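Local atomic coordinates of uncharacterized protein (Acinetobacter baumannii, PDB entry 4PAR), a protein that probably cuts DNA that carries 5-hydroxymethylcytosine, joining a VSR-like endonuclease domain to an SRA-like domain that probably recognises the modified base. Residues K21-E26 with V73-H78; L42-Q47 with L62-L67; E94-I99 with I120-V125. The protein carries 3 engineered substitutions. All blocks are in the same frame, centred on the assembly; numbering follows the deposited sequence.

Contact 1: K21-E26 with V73-H78; sequences KNKRYE and VDEGHH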
ATOM      1  N   LYS F  21      10.890   5.057  14.177  1.00 67.25           N
ATOM      2  CA  LYS F  21      12.271   5.087  14.660  1.00 78.40           C
ATOM      3  C   LYS F  21      13.172   4.053  14.002  1.00 73.72           C
ATOM      4  O   LYS F  21      12.815   2.881  13.893  1.00 80.94           O
ATOM      5  CB  LYS F  21      12.301   4.882  16.178  1.00 98.70           C
ATOM      6  CG  LYS F  21      11.741   6.044  16.979  1.00121.95           C
ATOM      7  CD  LYS F  21      11.475   5.640  18.425  1.00125.47           C
ATOM      8  CE  LYS F  21      12.727   5.090  19.091  1.00102.41           C
ATOM      9  NZ  LYS F  21      13.829   6.092  19.133  1.00 85.82           N
ATOM     10  N   ASN F  22      14.340   4.498  13.553  1.00 65.04           N
ATOM     11  CA  ASN F  22      15.372   3.588  13.074  1.00 75.28           C
ATOM     12  C   ASN F  22      16.172   3.006  14.230  1.00 72.84           C
ATOM     13  O   ASN F  22      16.479   1.817  14.260  1.00 80.49           O
ATOM     14  CB  ASN F  22      16.296   4.304  12.098  1.00 60.23           C
ATOM     15  CG  ASN F  22      15.599   4.668  10.812  1.00 77.46           C
ATOM     16  OD1 ASN F  22      14.721   3.941  10.349  1.00 76.52           O
ATOM     17  ND2 ASN F  22      15.980   5.798  10.228  1.00 98.77           N
ATOM     18  N   LYS F  23      16.494   3.867  15.188  1.00 69.18           N
ATOM     19  CA  LYS F  23      17.302   3.488  16.333  1.00 69.96           C
ATOM     20  C   LYS F  23      16.538   3.660  17.641  1.00 71.21           C
ATOM     21  O   LYS F  23      15.620   4.471  17.733  1.00 78.22           O
ATOM     22  CB  LYS F  23      18.592   4.309  16.360  1.00 65.34           C
ATOM     23  CG  LYS F  23      19.683   3.740  15.480  1.00 70.12           C
ATOM     24  CD  LYS F  23      20.836   4.705  15.321  1.00 75.10           C
ATOM     25  CE  LYS F  23      20.581   5.669  14.179  1.00 73.99           C
ATOM     26  NZ  LYS F  23      21.733   6.588  13.946  1.00 68.07           N
ATOM     27  N   ARG F  24      16.941   2.896  18.649  1.00 70.69           N
ATOM     28  CA  ARG F  24      16.261   2.850  19.940  1.00 74.56           C
ATOM     29  C   ARG F  24      16.305   4.170  20.716  1.00 74.22           C
ATOM     30  O   ARG F  24      15.303   4.593  21.294  1.00 72.06           O
ATOM     31  CB  ARG F  24      16.870   1.733  20.788  1.00 74.21           C
ATOM     32  CG  ARG F  24      16.340   1.643  22.201  1.00 76.46           C
ATOM     33  CD  ARG F  24      16.632   0.282  22.781  1.00 79.78           C
ATOM     34  NE  ARG F  24      16.899   0.346  24.212  1.00102.34           N
ATOM     35  CZ  ARG F  24      15.977   0.174  25.152  1.00 94.28           C
ATOM     36  NH1 ARG F  24      14.718  -0.072  24.807  1.00 84.30           N
ATOM     37  NH2 ARG F  24      16.315   0.247  26.435  1.00 82.95           N
ATOM     38  N   TYR F  25      17.469   4.809  20.736  1.00 63.85           N
ATOM     39  CA  TYR F  25      17.654   6.057  21.470  1.00 60.07           C
ATOM     40  C   TYR F  25      17.495   7.306  20.599  1.00 55.45           C
ATOM     41  O   TYR F  25      17.779   8.417  21.051  1.00 52.80           O
ATOM     42  CB  TYR F  25      19.019   6.062  22.153  1.00 60.79           C
ATOM     43  CG  TYR F  25      19.048   5.223  23.412  1.00 69.10           C
ATOM     44  CD1 TYR F  25      18.798   3.858  23.365  1.00 76.03           C
ATOM     45  CD2 TYR F  25      19.320   5.796  24.644  1.00 70.39           C
ATOM     46  CE1 TYR F  25      18.815   3.087  24.511  1.00 81.93           C
ATOM     47  CE2 TYR F  25      19.341   5.031  25.797  1.00 83.56           C
ATOM     48  CZ  TYR F  25      19.087   3.677  25.724  1.00 84.93           C
ATOM     49  OH  TYR F  25      19.109   2.910  26.867  1.00 87.96           O
ATOM     50  N   GLU F  26      17.071   7.117  19.350  1.00 55.30           N
ATOM     51  CA  GLU F  26      16.964   8.212  18.379  1.00 51.38           C
ATOM     52  C   GLU F  26      15.979   9.320  18.793  1.00 48.52           C
ATOM     53  O   GLU F  26      16.357  10.489  18.920  1.00 46.01           O
ATOM     54  CB  GLU F  26      16.561   7.646  17.015  1.00 57.47           C
ATOM     55  CG  GLU F  26      16.417   8.682  15.914  1.00 55.83           C
ATOM     56  CD  GLU F  26      15.527   8.206  14.776  1.00 61.98           C
ATOM     57  OE1 GLU F  26      15.079   7.034  14.816  1.00 55.57           O
ATOM     58  OE2 GLU F  26      15.272   9.011  13.848  1.00 59.75           O
ATOM     59  N   VAL F  73      23.051   9.408  16.509  1.00 59.54           N
ATOM     60  CA  VAL F  73      23.066   8.585  17.705  1.00 68.72           C
ATOM     61  C   VAL F  73      23.886   7.319  17.457  1.00 64.91           C
ATOM     62  O   VAL F  73      23.617   6.574  16.505  1.00 57.48           O
ATOM     63  CB  VAL F  73      21.638   8.198  18.142  1.00 63.88           C
ATOM     64  CG1 VAL F  73      21.689   7.110  19.198  1.00 56.17           C
ATOM     65  CG2 VAL F  73      20.883   9.429  18.641  1.00 57.69           C
ATOM     66  N   ASP F  74      24.906   7.095  18.286  1.00 64.80           N
ATOM     67  CA  ASP F  74      25.690   5.864  18.231  1.00 64.72           C
ATOM     68  C   ASP F  74      25.232   4.898  19.308  1.00 74.09           C
ATOM     69  O   ASP F  74      25.328   5.175  20.504  1.00 73.64           O
ATOM     70  CB  ASP F  74      27.197   6.126  18.389  1.00 72.98           C
ATOM     71  CG  ASP F  74      28.051   4.853  18.184  1.00 85.95           C
ATOM     72  OD1 ASP F  74      27.483   3.739  18.096  1.00 94.16           O
ATOM     73  OD2 ASP F  74      29.296   4.966  18.112  1.00 87.09           O
ATOM     74  N   GLU F  75      24.665   3.805  18.838  1.00 77.25           N
ATOM     75  CA  GLU F  75      24.457   2.607  19.590  1.00 73.07           C
ATOM     76  C   GLU F  75      25.315   1.552  18.951  1.00 92.45           C
ATOM     77  O   GLU F  75      26.022   0.825  19.611  1.00103.71           O
ATOM     78  CB  GLU F  75      23.019   2.182  19.463  1.00 72.38           C
ATOM     79  CG  GLU F  75      22.051   3.335  19.456  1.00 73.59           C
ATOM     80  CD  GLU F  75      20.624   2.865  19.388  1.00 88.38           C
ATOM     81  OE1 GLU F  75      20.421   1.661  19.211  1.00109.57           O
ATOM     82  OE2 GLU F  75      19.710   3.685  19.507  1.00 76.97           O
ATOM     83  N   GLY F  76      25.243   1.459  17.635  1.00101.98           N
ATOM     84  CA  GLY F  76      26.093   0.527  16.942  1.00 93.99           C
ATOM     85  C   GLY F  76      25.859  -0.905  17.327  1.00109.66           C
ATOM     86  O   GLY F  76      26.149  -1.300  18.428  1.00135.73           O
ATOM     87  N   HIS F  77      25.329  -1.703  16.426  1.00113.58           N
ATOM     88  CA  HIS F  77      25.329  -3.124  16.634  1.00117.07           C
ATOM     89  C   HIS F  77      24.043  -3.791  16.973  1.00115.65           C
ATOM     90  O   HIS F  77      23.877  -4.968  16.662  1.00134.94           O
ATOM     91  CB  HIS F  77      26.382  -3.510  17.654  1.00106.58           C
ATOM     92  CG  HIS F  77      27.748  -3.744  17.059  1.00120.63           C
ATOM     93  ND1 HIS F  77      27.930  -4.387  15.898  1.00130.48           N
ATOM     94  CD2 HIS F  77      29.014  -3.411  17.521  1.00131.28           C
ATOM     95  CE1 HIS F  77      29.242  -4.449  15.624  1.00146.07           C
ATOM     96  NE2 HIS F  77      29.902  -3.853  16.617  1.00141.10           N
ATOM     97  N   HIS F  78      23.109  -3.114  17.613  1.00117.34           N
ATOM     98  CA  HIS F  78      21.904  -3.812  17.989  1.00121.64           C
ATOM     99  C   HIS F  78      20.722  -3.407  17.182  1.00125.56           C
ATOM    100  O   HIS F  78      19.788  -4.188  16.961  1.00137.54           O
ATOM    101  CB  HIS F  78      21.625  -3.579  19.445  1.00112.51           C
ATOM    102  CG  HIS F  78      22.858  -3.526  20.292  1.00112.47           C
ATOM    103  ND1 HIS F  78      23.178  -4.494  21.154  1.00117.71           N
ATOM    104  CD2 HIS F  78      23.847  -2.567  20.390  1.00115.36           C
ATOM    105  CE1 HIS F  78      24.313  -4.169  21.779  1.00118.44           C
ATOM    106  NE2 HIS F  78      24.722  -2.992  21.309  1.00117.78           N
TER

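Contact 2: L42-Q47 with L62-L67; sequences LKFVTQ and LYFPQL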
ATOM      1  N   LEU F  42      15.919  27.921  12.705  1.00 74.19           N
ATOM      2  CA  LEU F  42      16.765  26.835  12.225  1.00 68.41           C
ATOM      3  C   LEU F  42      15.939  25.692  11.649  1.00 59.71           C
ATOM      4  O   LEU F  42      15.237  25.001  12.379  1.00 66.16           O
ATOM      5  CB  LEU F  42      17.643  26.305  13.358  1.00 57.33           C
ATOM      6  CG  LEU F  42      19.056  26.863  13.509  1.00 67.65           C
ATOM      7  CD1 LEU F  42      19.063  28.381  13.459  1.00 76.17           C
ATOM      8  CD2 LEU F  42      19.653  26.368  14.813  1.00 68.94           C
ATOM      9  N   LYS F  43      16.029  25.484  10.341  1.00 65.83           N
ATOM     10  CA  LYS F  43      15.348  24.354   9.726  1.00 58.78           C
ATOM     11  C   LYS F  43      16.082  23.082  10.108  1.00 53.32           C
ATOM     12  O   LYS F  43      17.304  23.092  10.255  1.00 68.00           O
ATOM     13  CB  LYS F  43      15.280  24.510   8.202  1.00 59.32           C
ATOM     14  CG  LYS F  43      14.510  23.402   7.496  1.00 55.68           C
ATOM     15  CD  LYS F  43      14.380  23.658   6.001  1.00 56.60           C
ATOM     16  CE  LYS F  43      13.669  22.504   5.305  1.00 69.40           C
ATOM     17  NZ  LYS F  43      13.499  22.732   3.842  1.00 84.18           N
ATOM     18  N   PHE F  44      15.341  21.995  10.294  1.00 46.08           N
ATOM     19  CA  PHE F  44      15.965  20.713  10.603  1.00 42.75           C
ATOM     20  C   PHE F  44      15.256  19.561   9.897  1.00 45.94           C
ATOM     21  O   PHE F  44      14.074  19.657   9.555  1.00 51.50           O
ATOM     22  CB  PHE F  44      15.998  20.472  12.114  1.00 42.50           C
ATOM     23  CG  PHE F  44      14.640  20.297  12.738  1.00 48.50           C
ATOM     24  CD1 PHE F  44      14.030  19.053  12.773  1.00 41.39           C
ATOM     25  CD2 PHE F  44      13.988  21.368  13.307  1.00 47.06           C
ATOM     26  CE1 PHE F  44      12.796  18.892  13.343  1.00 49.75           C
ATOM     27  CE2 PHE F  44      12.748  21.209  13.879  1.00 55.43           C
ATOM     28  CZ  PHE F  44      12.152  19.971  13.898  1.00 59.13           C
ATOM     29  N   VAL F  45      15.994  18.478   9.672  1.00 39.15           N
ATOM     30  CA  VAL F  45      15.455  17.293   9.009  1.00 48.09           C
ATOM     31  C   VAL F  45      15.876  16.046   9.784  1.00 55.02           C
ATOM     32  O   VAL F  45      17.031  15.927  10.196  1.00 70.33           O
ATOM     33  CB  VAL F  45      15.948  17.175   7.541  1.00 43.64           C
ATOM     34  CG1 VAL F  45      15.215  16.061   6.811  1.00 56.30           C
ATOM     35  CG2 VAL F  45      15.784  18.484   6.804  1.00 41.43           C
ATOM     36  N   THR F  46      14.945  15.120   9.990  1.00 36.91           N
ATOM     37  CA  THR F  46      15.277  13.845  10.624  1.00 42.21           C
ATOM     38  C   THR F  46      15.381  12.725   9.599  1.00 41.12           C
ATOM     39  O   THR F  46      14.631  12.693   8.626  1.00 51.65           O
ATOM     40  CB  THR F  46      14.239  13.429  11.684  1.00 37.42           C
ATOM     41  OG1 THR F  46      12.935  13.393  11.091  1.00 40.27           O
ATOM     42  CG2 THR F  46      14.249  14.392  12.865  1.00 37.34           C
ATOM     43  N   GLN F  47      16.312  11.807   9.835  1.00 43.34           N
ATOM     44  CA  GLN F  47      16.524  10.665   8.956  1.00 41.74           C
ATOM     45  C   GLN F  47      16.886  11.123   7.551  1.00 44.31           C
ATOM     46  O   GLN F  47      16.340  10.636   6.561  1.00 55.70           O
ATOM     47  CB  GLN F  47      15.290   9.769   8.934  1.00 42.89           C
ATOM     48  CG  GLN F  47      14.912   9.270  10.300  1.00 44.45           C
ATOM     49  CD  GLN F  47      13.794   8.267  10.257  1.00 53.11           C
ATOM     50  OE1 GLN F  47      13.326   7.892   9.181  1.00 60.10           O
ATOM     51  NE2 GLN F  47      13.355   7.818  11.430  1.00 50.01           N
ATOM     52  N   LEU F  62      19.576  13.548  12.909  1.00 48.96           N
ATOM     53  CA  LEU F  62      19.147  14.945  12.869  1.00 50.16           C
ATOM     54  C   LEU F  62      20.052  15.775  11.946  1.00 48.97           C
ATOM     55  O   LEU F  62      21.264  15.613  11.961  1.00 56.83           O
ATOM     56  CB  LEU F  62      19.121  15.532  14.281  1.00 57.10           C
ATOM     57  CG  LEU F  62      18.611  16.968  14.416  1.00 59.51           C
ATOM     58  CD1 LEU F  62      17.155  17.050  14.017  1.00 61.63           C
ATOM     59  CD2 LEU F  62      18.805  17.478  15.828  1.00 47.66           C
ATOM     60  N   TYR F  63      19.459  16.649  11.131  1.00 63.16           N
ATOM     61  CA  TYR F  63      20.225  17.429  10.148  1.00 45.08           C
ATOM     62  C   TYR F  63      19.785  18.888  10.037  1.00 49.74           C
ATOM     63  O   TYR F  63      18.623  19.175   9.760  1.00 61.05           O
ATOM     64  CB  TYR F  63      20.126  16.764   8.776  1.00 51.95           C
ATOM     65  CG  TYR F  63      20.702  17.564   7.624  1.00 77.53           C
ATOM     66  CD1 TYR F  63      21.921  18.223   7.736  1.00 71.73           C
ATOM     67  CD2 TYR F  63      20.034  17.636   6.412  1.00 84.71           C
ATOM     68  CE1 TYR F  63      22.447  18.939   6.677  1.00 64.95           C
ATOM     69  CE2 TYR F  63      20.551  18.350   5.349  1.00 79.54           C
ATOM     70  CZ  TYR F  63      21.757  18.997   5.483  1.00 75.25           C
ATOM     71  OH  TYR F  63      22.267  19.706   4.415  1.00 68.57           O
ATOM     72  N   PHE F  64      20.728  19.802  10.245  1.00 54.04           N
ATOM     73  CA  PHE F  64      20.502  21.224  10.010  1.00 65.58           C
ATOM     74  C   PHE F  64      21.219  21.650   8.731  1.00 73.54           C
ATOM     75  O   PHE F  64      22.454  21.739   8.704  1.00 61.00           O
ATOM     76  CB  PHE F  64      20.993  22.062  11.189  1.00 52.66           C
ATOM     77  CG  PHE F  64      20.372  21.689  12.499  1.00 67.94           C
ATOM     78  CD1 PHE F  64      19.159  22.235  12.887  1.00 87.23           C
ATOM     79  CD2 PHE F  64      21.006  20.803  13.352  1.00 65.93           C
ATOM     80  CE1 PHE F  64      18.590  21.896  14.099  1.00 69.12           C
ATOM     81  CE2 PHE F  64      20.442  20.460  14.560  1.00 59.82           C
ATOM     82  CZ  PHE F  64      19.233  21.007  14.935  1.00 70.46           C
ATOM     83  N   PRO F  65      20.443  21.904   7.667  1.00 64.32           N
ATOM     84  CA  PRO F  65      20.925  22.247   6.325  1.00 68.25           C
ATOM     85  C   PRO F  65      21.607  23.600   6.257  1.00 77.16           C
ATOM     86  O   PRO F  65      22.586  23.753   5.529  1.00 91.48           O
ATOM     87  CB  PRO F  65      19.643  22.259   5.486  1.00 63.46           C
ATOM     88  CG  PRO F  65      18.671  21.442   6.259  1.00 65.94           C
ATOM     89  CD  PRO F  65      18.983  21.733   7.687  1.00 70.37           C
ATOM     90  N   GLN F  66      21.089  24.569   7.000  1.00 68.90           N
ATOM     91  CA  GLN F  66      21.628  25.920   6.959  1.00 66.04           C
ATOM     92  C   GLN F  66      23.021  25.967   7.560  1.00 67.74           C
ATOM     93  O   GLN F  66      23.865  26.748   7.127  1.00 77.12           O
ATOM     94  CB  GLN F  66      20.709  26.884   7.702  1.00 60.75           C
ATOM     95  CG  GLN F  66      19.271  26.823   7.244  1.00 83.29           C
ATOM     96  CD  GLN F  66      18.375  27.719   8.059  1.00 84.63           C
ATOM     97  OE1 GLN F  66      17.210  27.914   7.724  1.00 90.71           O
ATOM     98  NE2 GLN F  66      18.912  28.270   9.140  1.00 99.06           N
ATOM     99  N   LEU F  67      23.245  25.142   8.578  1.00 77.19           N
ATOM    100  CA  LEU F  67      24.530  25.101   9.266  1.00 83.10           C
ATOM    101  C   LEU F  67      25.431  23.963   8.773  1.00 87.57           C
ATOM    102  O   LEU F  67      26.592  23.869   9.171  1.00 64.55           O
ATOM    103  CB  LEU F  67      24.319  24.961  10.778  1.00 79.81           C
ATOM    104  CG  LEU F  67      23.751  26.122  11.603  1.00100.78           C
ATOM    105  CD1 LEU F  67      22.317  26.466  11.228  1.00107.41           C
ATOM    106  CD2 LEU F  67      23.835  25.786  13.085  1.00106.79           C
TER

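Contact 3: E94-I99 with I120-V125; sequences EPLYSI and IFRVNV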
ATOM      1  N   GLU F  94      31.779  11.129   8.216  1.00 95.61           N
ATOM      2  CA  GLU F  94      30.628  10.425   7.660  1.00 83.13           C
ATOM      3  C   GLU F  94      29.975   9.524   8.710  1.00 86.73           C
ATOM      4  O   GLU F  94      30.642   9.072   9.639  1.00108.06           O
ATOM      5  CB  GLU F  94      31.059   9.600   6.447  1.00 98.16           C
ATOM      6  CG  GLU F  94      31.702  10.416   5.344  1.00 99.27           C
ATOM      7  CD  GLU F  94      32.071   9.569   4.146  1.00109.15           C
ATOM      8  OE1 GLU F  94      32.002   8.327   4.260  1.00116.34           O
ATOM      9  OE2 GLU F  94      32.427  10.143   3.093  1.00115.16           O
ATOM     10  N   PRO F  95      28.660   9.269   8.574  1.00 81.01           N
ATOM     11  CA  PRO F  95      27.925   8.494   9.584  1.00 79.60           C
ATOM     12  C   PRO F  95      28.426   7.061   9.743  1.00 74.89           C
ATOM     13  O   PRO F  95      29.099   6.536   8.859  1.00 80.52           O
ATOM     14  CB  PRO F  95      26.489   8.505   9.054  1.00 56.32           C
ATOM     15  CG  PRO F  95      26.619   8.778   7.604  1.00 56.90           C
ATOM     16  CD  PRO F  95      27.780   9.700   7.476  1.00 67.89           C
ATOM     17  N   LEU F  96      28.112   6.448  10.877  1.00 73.70           N
ATOM     18  CA  LEU F  96      28.527   5.075  11.147  1.00 83.78           C
ATOM     19  C   LEU F  96      27.523   4.058  10.606  1.00 77.81           C
ATOM     20  O   LEU F  96      27.839   2.876  10.459  1.00 76.99           O
ATOM     21  CB  LEU F  96      28.714   4.861  12.653  1.00 77.50           C
ATOM     22  CG  LEU F  96      29.973   5.348  13.377  1.00 77.41           C
ATOM     23  CD1 LEU F  96      30.709   6.424  12.611  1.00 92.75           C
ATOM     24  CD2 LEU F  96      29.605   5.855  14.761  1.00 73.62           C
ATOM     25  N   TYR F  97      26.315   4.519  10.301  1.00 65.34           N
ATOM     26  CA  TYR F  97      25.235   3.611   9.931  1.00 66.79           C
ATOM     27  C   TYR F  97      24.890   3.748   8.467  1.00 66.35           C
ATOM     28  O   TYR F  97      24.672   4.855   7.981  1.00 66.40           O
ATOM     29  CB  TYR F  97      23.983   3.873  10.769  1.00 73.88           C
ATOM     30  CG  TYR F  97      24.167   3.712  12.258  1.00 82.59           C
ATOM     31  CD1 TYR F  97      24.659   4.756  13.027  1.00 91.03           C
ATOM     32  CD2 TYR F  97      23.832   2.524  12.897  1.00 77.97           C
ATOM     33  CE1 TYR F  97      24.823   4.625  14.388  1.00 80.20           C
ATOM     34  CE2 TYR F  97      23.992   2.382  14.261  1.00 88.81           C
ATOM     35  CZ  TYR F  97      24.490   3.438  15.001  1.00 88.20           C
ATOM     36  OH  TYR F  97      24.659   3.324  16.359  1.00 90.11           O
ATOM     37  N   SER F  98      24.819   2.620   7.770  1.00 70.11           N
ATOM     38  CA  SER F  98      24.563   2.635   6.338  1.00 72.31           C
ATOM     39  C   SER F  98      23.480   1.632   5.960  1.00 84.65           C
ATOM     40  O   SER F  98      22.944   0.940   6.815  1.00107.39           O
ATOM     41  CB  SER F  98      25.850   2.342   5.573  1.00 86.58           C
ATOM     42  OG  SER F  98      26.450   1.149   6.043  1.00 92.46           O
ATOM     43  N   ILE F  99      23.158   1.564   4.674  1.00 73.86           N
ATOM     44  CA  ILE F  99      22.135   0.651   4.188  1.00 76.49           C
ATOM     45  C   ILE F  99      22.765  -0.371   3.257  1.00 89.49           C
ATOM     46  O   ILE F  99      23.690  -0.042   2.515  1.00108.61           O
ATOM     47  CB  ILE F  99      21.023   1.403   3.440  1.00 76.78           C
ATOM     48  CG1 ILE F  99      20.615   2.654   4.213  1.00 76.32           C
ATOM     49  CG2 ILE F  99      19.825   0.501   3.196  1.00 87.84           C
ATOM     50  CD1 ILE F  99      20.111   2.367   5.610  1.00 92.62           C
ATOM     51  N   ILE F 120      29.792  16.144  11.542  1.00 99.30           N
ATOM     52  CA  ILE F 120      28.923  15.189  12.221  1.00 68.50           C
ATOM     53  C   ILE F 120      29.262  15.084  13.699  1.00 71.03           C
ATOM     54  O   ILE F 120      30.395  14.767  14.069  1.00 67.48           O
ATOM     55  CB  ILE F 120      29.005  13.789  11.602  1.00 60.72           C
ATOM     56  CG1 ILE F 120      28.328  13.783  10.235  1.00 68.93           C
ATOM     57  CG2 ILE F 120      28.333  12.772  12.511  1.00 69.01           C
ATOM     58  CD1 ILE F 120      28.066  12.400   9.692  1.00 70.02           C
ATOM     59  N   PHE F 121      28.273  15.369  14.539  1.00 73.28           N
ATOM     60  CA  PHE F 121      28.416  15.183  15.969  1.00 58.95           C
ATOM     61  C   PHE F 121      27.771  13.873  16.374  1.00 64.11           C
ATOM     62  O   PHE F 121      26.723  13.496  15.847  1.00 60.60           O
ATOM     63  CB  PHE F 121      27.788  16.339  16.734  1.00 58.49           C
ATOM     64  CG  PHE F 121      28.507  17.637  16.557  1.00 71.87           C
ATOM     65  CD1 PHE F 121      29.687  17.886  17.239  1.00 72.61           C
ATOM     66  CD2 PHE F 121      28.002  18.615  15.717  1.00 69.06           C
ATOM     67  CE1 PHE F 121      30.352  19.084  17.086  1.00 88.76           C
ATOM     68  CE2 PHE F 121      28.663  19.817  15.559  1.00 81.78           C
ATOM     69  CZ  PHE F 121      29.841  20.051  16.246  1.00 95.71           C
ATOM     70  N   ARG F 122      28.390  13.173  17.313  1.00 77.23           N
ATOM     71  CA  ARG F 122      27.857  11.887  17.721  1.00 83.09           C
ATOM     72  C   ARG F 122      27.381  11.905  19.161  1.00 81.01           C
ATOM     73  O   ARG F 122      27.855  12.695  19.978  1.00 81.79           O
ATOM     74  CB  ARG F 122      28.904  10.793  17.517  1.00 62.38           C
ATOM     75  CG  ARG F 122      28.990  10.355  16.079  1.00 70.72           C
ATOM     76  CD  ARG F 122      30.049   9.304  15.834  1.00 99.48           C
ATOM     77  NE  ARG F 122      30.263   9.163  14.399  1.00103.75           N
ATOM     78  CZ  ARG F 122      31.125   9.895  13.703  1.00116.87           C
ATOM     79  NH1 ARG F 122      31.877  10.803  14.316  1.00100.91           N
ATOM     80  NH2 ARG F 122      31.245   9.712  12.397  1.00144.35           N
ATOM     81  N   VAL F 123      26.415  11.044  19.462  1.00 68.57           N
ATOM     82  CA  VAL F 123      26.003  10.861  20.843  1.00 63.10           C
ATOM     83  C   VAL F 123      26.125   9.395  21.242  1.00 77.75           C
ATOM     84  O   VAL F 123      25.453   8.537  20.678  1.00 88.24           O
ATOM     85  CB  VAL F 123      24.577  11.345  21.066  1.00 58.85           C
ATOM     86  CG1 VAL F 123      24.232  11.281  22.554  1.00 60.94           C
ATOM     87  CG2 VAL F 123      24.420  12.762  20.530  1.00 53.13           C
ATOM     88  N   ASN F 124      26.990   9.116  22.214  1.00 65.85           N
ATOM     89  CA  ASN F 124      27.233   7.746  22.649  1.00 77.13           C
ATOM     90  C   ASN F 124      26.349   7.379  23.822  1.00 86.88           C
ATOM     91  O   ASN F 124      26.512   7.902  24.924  1.00 89.03           O
ATOM     92  CB  ASN F 124      28.699   7.557  23.023  1.00 99.76           C
ATOM     93  CG  ASN F 124      29.630   7.985  21.921  1.00118.27           C
ATOM     94  OD1 ASN F 124      30.104   9.120  21.906  1.00130.45           O
ATOM     95  ND2 ASN F 124      29.886   7.085  20.978  1.00127.34           N
ATOM     96  N   VAL F 125      25.420   6.464  23.575  1.00 81.75           N
ATOM     97  CA  VAL F 125      24.377   6.151  24.536  1.00 76.09           C
ATOM     98  C   VAL F 125      24.672   4.934  25.408  1.00 94.31           C
ATOM     99  O   VAL F 125      23.889   4.599  26.293  1.00 95.54           O
ATOM    100  CB  VAL F 125      23.057   5.921  23.815  1.00 70.41           C
ATOM    101  CG1 VAL F 125      22.688   7.159  23.017  1.00 61.33           C
ATOM    102  CG2 VAL F 125      23.176   4.712  22.907  1.00 77.55           C
TER

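Contact 1: K21-E26 with V73-H78
Glu26 and Val73 are the closest CA pair (6.2 Å) between the loop leading into helix 26-37 and the end of strand 69-74. Glu75 reaches back across this gap. Its chain is extended beyond CG (chi2 -177°) and delivers OE2 to the backbone N of Tyr25 at 2.8 Å. The bond is nearly straight, 174° at the hydrogen, and meets OE2 almost along the C-O axis. Tyr25 occupies the N-cap position of helix 26-37, so the carboxylate holds the chain just where the helix starts. The Tyr25 ring stands nearly upright to the carboxylate, the two planes 84° apart. The N-terminal domain belongs to the PD-(D/E)XK nuclease clan, and here its helix entrance is tied to a strand of the five-stranded mixed sheet. Lys23 CB lies 3.4 Å from Glu75 OE2, but the lysine continues past the glutamate. A bend at chi3 turns NZ onto a lone pair of Val73 O, in the carbonyl plane, at 3.2 Å. The same NZ forms a salt bridge to Asp61, and Lys23 makes a cation-pi contact with Tyr97. Val73 adds apolar contact on the helix side: CG1 touches Tyr25 CB and CG2 lies 4.1 Å from Glu26 CA. Arg24 sets its CB beside the Glu75 carboxylate while its guanidinium leads off to a salt bridge with Asp11 of the second subunit.

Contact 2: L42-Q47 with L62-L67
Leu62, near the end of strand 57-64, meets Phe44, CD1 to CD1 at 3.9 Å. The two strands, 45-51 and 57-64, form an antiparallel beta hairpin within the five-stranded mixed sheet. Leu62 CD1 also touches Thr46 CG2, and on the helix side Leu62 packs against Val30, Ile33 and Ile34 of helix 26-37. Tyr63 faces Val45 as a hydrogen-bonded pair: Val45 N gives to Tyr63 O at 2.7 Å, and Tyr63 N returns a bond to Val45 O. Its side chain shares a face of the sheet with that of Val45, and the ring takes Pro65 N over one face, 3.7 Å above the plane and offset toward the rim, while also stacking with His70. Phe64 places its ring beside Phe44, CE1 coming to 3.6 Å from Phe44 CB; its CD1 edge meets Lys43 O close to the ring plane. Phe44 CG sits between its own N and carbonyl carbon (chi1 66°), which carries its ring back to Leu62. At Pro65 the strand is over, and the ring sets CD 3.4 Å from Lys43 O and CG against Val45 CG2. Gln66 stretches along the start of the other segment, OE1 beside Lys43 CB, with NE2 weakly bonded to Thr41 O. Leu67 crosses Leu42 at about a right angle, CD1 resting 4.0 Å from Leu42 CG.

Contact 3: E94-I99 with I120-V125
The guanidinium of Arg122 carries Ile120 CG2 on one face, 4.1 Å above its plane and over its centre, and takes Glu94 O at its edge, in plane. Leu96 CD1 also borders the group, coming in obliquely. This cluster joins the loop ahead of strand 97-99 to strand 119-124, an outermost strand, within this chain, of the five-stranded mixed sheet in the nuclease domain of the PD-(D/E)XK clan. Ile120 and Arg122 lie two residues apart on that strand and both turn toward the loop, whereas Phe121 between them packs on Ile146 and Glu149 of helix 136-159.

The polar part is modest. Arg122 NH2 reaches Glu94 O at 2.9 Å, but the bond is weak because it is bent to 117° at the hydrogen. The stronger partner of the arginine is Glu72 on the neighbouring strand 69-74, whose OE1 forms a salt bridge with NE. The other oxygen of that carboxylate, OE2, accepts a bond from Leu96 N, so Glu72 links the arginine to the loop backbone and probably helps to balance the charge of the guanidinium.

Apolar contacts fill in around it. The Arg122 chain runs extended from CG to NE (chi2 178°), and Leu96 crosses it obliquely, one methyl, CD2, lying 3.6 Å from Arg122 CD and the other beside NE and NH2. Ile120 reaches the Glu94-Pro95 peptide: with chi2 at -166° its CG1 arm is drawn out toward the proline. The Ile120 and Pro95 side chains meet at about a right angle, Ile120 CD1 touching Pro95 CD at 3.5 Å.

How the contacts relate
From the N terminus, contact 1 opens in the loop ahead of helix 26-37 and closes at the end of strand 69-74. Contact 2 is nested inside that loop, pairing strands 45-51 and 57-64; the two contacts touch where Gln47 NE2 bonds weakly to Glu26 OE2. Contact 3 follows in series, closing a separate loop from residues 94-99 to strand 119-124. It neighbours contact 1, their centres about 9 Å apart: Tyr97 OH lies at the backbone N atoms of Glu75 and Gly76, probably hydrogen-bonded, though the modelled separations are doubtful, and Asp74 pairs with Val123 through the backbone. All three contacts reach one sheet, in which strand 69-74 lies between strands 57-64 and 119-124.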